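Local coordinates for protein cytochrome C (Marichromatium purpuratum 984, PDB 5LO9) that probably oxidises thiosulfate to tetrathionate, and may run the reverse reaction, passing electrons along a chain of covalently bound c-type hemes, at residues V456-T459 with P460-W464; A395-Y398 with A399-A403. One frame throughout, in Å; residues are numbered along the deposited sequence.

Contact 1: residues V456-T459 with P460-W464; sequences VRLT and PQEAW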
# COMPACT_ATOMS: atom_id res chain seq x y z
N VAL A 456 -8.13 35.95 -8.58
CA VAL A 456 -9.22 35.70 -9.51
C VAL A 456 -9.74 34.30 -9.24
O VAL A 456 -8.96 33.36 -9.11
CB VAL A 456 -8.73 35.80 -10.97
CG1 VAL A 456 -9.88 35.60 -11.92
CG2 VAL A 456 -8.02 37.14 -11.21
N ARG A 457 -11.06 34.14 -9.22
CA ARG A 457 -11.62 32.80 -9.15
C ARG A 457 -12.79 32.70 -10.11
O ARG A 457 -13.80 33.39 -9.94
CB ARG A 457 -12.04 32.45 -7.71
CG ARG A 457 -10.89 31.81 -6.86
CD ARG A 457 -10.50 30.42 -7.35
NE ARG A 457 -9.31 29.81 -6.74
CZ ARG A 457 -8.07 29.92 -7.21
NH1 ARG A 457 -7.81 30.63 -8.30
NH2 ARG A 457 -7.07 29.29 -6.59
N LEU A 458 -12.65 31.83 -11.10
CA LEU A 458 -13.64 31.68 -12.16
C LEU A 458 -14.92 31.04 -11.66
O LEU A 458 -14.93 30.26 -10.71
CB LEU A 458 -13.09 30.85 -13.29
CG LEU A 458 -11.71 31.27 -13.81
CD1 LEU A 458 -11.30 30.43 -15.00
CD2 LEU A 458 -11.73 32.67 -14.25
N THR A 459 -16.02 31.38 -12.33
CA THR A 459 -17.29 30.72 -12.16
C THR A 459 -17.23 29.33 -12.78
O THR A 459 -16.37 29.04 -13.62
CB THR A 459 -18.41 31.52 -12.81
OG1 THR A 459 -18.17 31.61 -14.22
CG2 THR A 459 -18.48 32.92 -12.24
N PRO A 460 -18.13 28.45 -12.37
CA PRO A 460 -18.18 27.12 -13.01
C PRO A 460 -18.21 27.22 -14.51
O PRO A 460 -17.36 26.62 -15.18
CB PRO A 460 -19.47 26.54 -12.44
CG PRO A 460 -19.59 27.19 -11.11
CD PRO A 460 -19.10 28.57 -11.28
N GLN A 461 -19.12 28.04 -15.05
CA GLN A 461 -19.25 28.14 -16.49
C GLN A 461 -17.96 28.65 -17.12
O GLN A 461 -17.52 28.14 -18.16
CB GLN A 461 -20.43 29.05 -16.85
CG GLN A 461 -20.75 29.09 -18.35
CD GLN A 461 -21.37 27.79 -18.87
OE1 GLN A 461 -22.46 27.39 -18.42
NE2 GLN A 461 -20.68 27.11 -19.80
N GLU A 462 -17.30 29.63 -16.50
CA GLU A 462 -16.03 30.08 -17.05
C GLU A 462 -15.04 28.92 -17.04
O GLU A 462 -14.33 28.68 -18.03
CB GLU A 462 -15.50 31.29 -16.27
CG GLU A 462 -16.27 32.61 -16.48
CD GLU A 462 -16.01 33.71 -15.43
OE1 GLU A 462 -15.25 33.52 -14.47
OE2 GLU A 462 -16.64 34.76 -15.51
N ALA A 463 -15.00 28.16 -15.95
CA ALA A 463 -14.10 27.02 -15.89
C ALA A 463 -14.40 26.03 -16.99
O ALA A 463 -13.49 25.53 -17.65
CB ALA A 463 -14.20 26.34 -14.53
N TRP A 464 -15.69 25.73 -17.20
CA TRP A 464 -16.06 24.84 -18.30
C TRP A 464 -15.60 25.37 -19.66
O TRP A 464 -15.11 24.62 -20.50
CB TRP A 464 -17.57 24.66 -18.35
CG TRP A 464 -18.18 23.75 -17.36
CD1 TRP A 464 -18.90 24.10 -16.26
CD2 TRP A 464 -18.14 22.33 -17.38
NE1 TRP A 464 -19.32 22.98 -15.60
CE2 TRP A 464 -18.86 21.88 -16.27
CE3 TRP A 464 -17.55 21.38 -18.24
CZ2 TRP A 464 -19.01 20.53 -15.98
CZ3 TRP A 464 -17.70 20.06 -17.96
CH2 TRP A 464 -18.43 19.64 -16.84

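Contact 2: residues A395-Y398 with A399-A403; sequences AALY and AEHCA. With HEC (heme c), chain F.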
# COMPACT_ATOMS: atom_id res chain seq x y z
N ALA A 395 -11.36 30.89 -25.10
CA ALA A 395 -10.10 31.48 -25.54
C ALA A 395 -9.95 32.91 -25.04
O ALA A 395 -8.83 33.35 -24.72
CB ALA A 395 -10.03 31.42 -27.06
N ALA A 396 -11.06 33.64 -24.94
CA ALA A 396 -11.00 34.98 -24.35
C ALA A 396 -10.54 34.90 -22.91
O ALA A 396 -9.60 35.59 -22.50
CB ALA A 396 -12.37 35.63 -24.41
N LEU A 397 -11.21 34.06 -22.11
CA LEU A 397 -10.83 33.89 -20.71
C LEU A 397 -9.36 33.49 -20.57
O LEU A 397 -8.63 34.07 -19.75
CB LEU A 397 -11.74 32.84 -20.09
CG LEU A 397 -13.17 33.30 -19.86
CD1 LEU A 397 -14.13 32.13 -19.82
CD2 LEU A 397 -13.23 34.05 -18.51
N TYR A 398 -8.90 32.52 -21.37
CA TYR A 398 -7.52 32.05 -21.28
C TYR A 398 -6.55 33.19 -21.54
O TYR A 398 -5.56 33.36 -20.81
CB TYR A 398 -7.29 30.90 -22.25
CG TYR A 398 -5.88 30.36 -22.21
CD1 TYR A 398 -5.55 29.22 -21.47
CD2 TYR A 398 -4.88 30.99 -22.87
CE1 TYR A 398 -4.26 28.78 -21.40
CE2 TYR A 398 -3.58 30.54 -22.82
CZ TYR A 398 -3.27 29.45 -22.07
OH TYR A 398 -1.97 29.04 -22.02
N ALA A 399 -6.85 34.02 -22.55
CA ALA A 399 -5.99 35.15 -22.86
C ALA A 399 -5.96 36.14 -21.72
O ALA A 399 -4.91 36.71 -21.41
CB ALA A 399 -6.48 35.86 -24.11
N GLU A 400 -7.12 36.32 -21.07
CA GLU A 400 -7.23 37.24 -19.94
C GLU A 400 -6.49 36.71 -18.71
O GLU A 400 -5.69 37.43 -18.11
CB GLU A 400 -8.71 37.51 -19.62
CG GLU A 400 -9.24 38.88 -20.11
CD GLU A 400 -8.72 40.06 -19.23
OE1 GLU A 400 -8.80 39.95 -17.97
OE2 GLU A 400 -8.21 41.07 -19.80
N HIS A 401 -6.73 35.45 -18.33
CA HIS A 401 -6.39 34.99 -17.00
C HIS A 401 -5.34 33.88 -16.92
O HIS A 401 -5.04 33.44 -15.81
CB HIS A 401 -7.64 34.50 -16.28
CG HIS A 401 -8.76 35.50 -16.18
ND1 HIS A 401 -8.65 36.68 -15.46
CD2 HIS A 401 -10.04 35.45 -16.61
CE1 HIS A 401 -9.80 37.32 -15.50
NE2 HIS A 401 -10.67 36.59 -16.18
N CYS A 402 -4.79 33.39 -18.04
CA CYS A 402 -3.97 32.18 -17.96
C CYS A 402 -2.69 32.32 -18.78
O CYS A 402 -1.61 31.88 -18.37
CB CYS A 402 -4.75 30.96 -18.45
SG CYS A 402 -6.53 30.92 -17.90
N ALA A 403 -2.82 32.97 -19.94
CA ALA A 403 -1.69 33.06 -20.86
C ALA A 403 -0.47 33.71 -20.21
O ALA A 403 0.66 33.44 -20.60
CB ALA A 403 -2.12 33.84 -22.09
FE HEC F . -2.17 27.31 -14.11
CHA HEC F . -0.84 24.21 -13.21
CHB HEC F . -4.68 25.75 -15.98
CHC HEC F . -3.66 30.39 -14.61
CHD HEC F . 0.67 28.92 -12.78
NA HEC F . -2.67 25.33 -14.54
C1A HEC F . -2.01 24.24 -14.10
C2A HEC F . -2.62 22.98 -14.62
C3A HEC F . -3.75 23.44 -15.42
C4A HEC F . -3.68 24.92 -15.30
CMA HEC F . -4.72 22.56 -16.15
CAA HEC F . -2.25 21.56 -14.40
CBA HEC F . -2.00 20.91 -15.77
CGA HEC F . -0.58 20.50 -16.00
O1A HEC F . 0.25 20.67 -15.09
O2A HEC F . -0.31 20.00 -17.12
NB HEC F . -3.87 27.94 -15.11
C1B HEC F . -4.73 27.20 -15.80
C2B HEC F . -5.84 27.99 -16.38
C3B HEC F . -5.54 29.36 -15.97
C4B HEC F . -4.31 29.20 -15.17
CMB HEC F . -6.96 27.50 -17.22
CAB HEC F . -6.32 30.62 -16.25
CBB HEC F . -7.69 30.43 -15.65
NC HEC F . -1.60 29.29 -13.77
C1C HEC F . -2.33 30.37 -14.04
C2C HEC F . -1.64 31.64 -13.74
C3C HEC F . -0.36 31.22 -13.20
C4C HEC F . -0.44 29.74 -13.29
CMC HEC F . -2.16 33.02 -13.97
CAC HEC F . 0.83 32.02 -12.73
CBC HEC F . 0.59 33.08 -11.71
ND HEC F . -0.43 26.68 -13.15
C1D HEC F . 0.56 27.45 -12.69
C2D HEC F . 1.62 26.64 -12.03
C3D HEC F . 1.17 25.27 -12.14
C4D HEC F . -0.11 25.41 -12.85
CMD HEC F . 2.88 27.10 -11.37
CAD HEC F . 1.88 24.06 -11.65
CBD HEC F . 1.67 24.02 -10.14
CGD HEC F . 2.92 23.57 -9.40
O1D HEC F . 3.99 23.34 -9.98
O2D HEC F . 2.85 23.48 -8.17

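Contact 1: residues V456-T459 with P460-W464
Thr459 and Glu462 close a capping box at the start of helix 460-470, with Thr459 as N-cap. Pro460 opens the first turn, and proline suits this place because a residue in the first turn needs no N-H for an intrahelical bond. Gln461 points its amide out of the contact, NE2 bonding Gly388 O and Asp465 OD1. Glu462 carries both halves of the box. Its backbone N donates to Thr459 OG1 at 3.1 Å, with an N-H...O angle of 159°; chi1 of 62° sets that hydroxyl between the threonine's own N and carbonyl carbon, turned to the helix end. In return Thr459 N donates to Glu462 OE1 at 3.1 Å, coming from above the carboxylate plane, 55° out of it. The same OE1 lies 3.6 Å from Leu458 CD2, on a buried leucine that also touches heme c. Were Glu462 replaced by an alanine, Thr459 N would probably lose its acceptor, and the cap would be held from one side alone. Ala463 N completes the turn on Thr459 O at 2.8 Å, while its small methyl packs on Ala447 of helix 439-449. Since a carboxylate accepts at the N-terminus, where the helix dipole is positive, its charge is probably stabilised there, with Arg393 as a long, weak ion-pair partner.

Contact 2: residues A395-Y398 with A399-A403
The heme-attachment site of a c-type cytochrome begins here, where helix 391-401 ends and Cys402 supplies the first thioether. Cys402 SG is covalently bonded to heme CAB, with chi1 of -40° keeping the sulfur beside the backbone N. Its CB lies over one face of the Tyr398 ring, 3.9 Å from the centroid and 23° off the normal, a CH-pi contact, while SG stands obliquely to the same ring as a sulfur-aromatic neighbour. Ala403 N lies over the same face toward the rim, and Ala403 CB touches Tyr398 CE2 at 3.7 Å; a methyl is small enough to lie close to the ring. Cys402 is the first cysteine of the CXXCH motif, which Cys405 and the iron ligand His406 complete. Tyr398 reaches the attachment segment because its CG is anti to the backbone N (chi1 -180°), and its hydroxyl bonds Gly407 O just past the motif. The chain is fastened at the same place by Tyr398 O, which accepts from Cys402 N and Ala403 N, both at 2.9 Å and from opposite faces of the carbonyl plane. One residue earlier His401 N bonds Leu397 O at 2.7 Å, and Leu397 CD2 meets the His401 imidazole at its edge, in plane, 4.0 Å from CD2 of the histidine.

How the contacts relate
Contact 2 comes first along the chain, at the end of helix 391-401, and contact 1 follows after helix 439-449, at the start of helix 460-470; both belong to one cytochrome c domain. Their centres are 12 Å apart, and they touch directly. From the loop of contact 1, Leu458 CD2 packs 4.0 Å from His401 CD2 and Val456 CG1 meets His401 ND1, while Leu397 against Glu462 and Val466 joins helices 391-401 and 460-470. Packing of the N- and C-terminal helices, as in this pair, is a hallmark of the cytochrome c fold. The arrangement brings the attachment cysteine and Leu458 to the same heme, whose iron is ligated by His406 and Met450, in a probable electron-transfer domain.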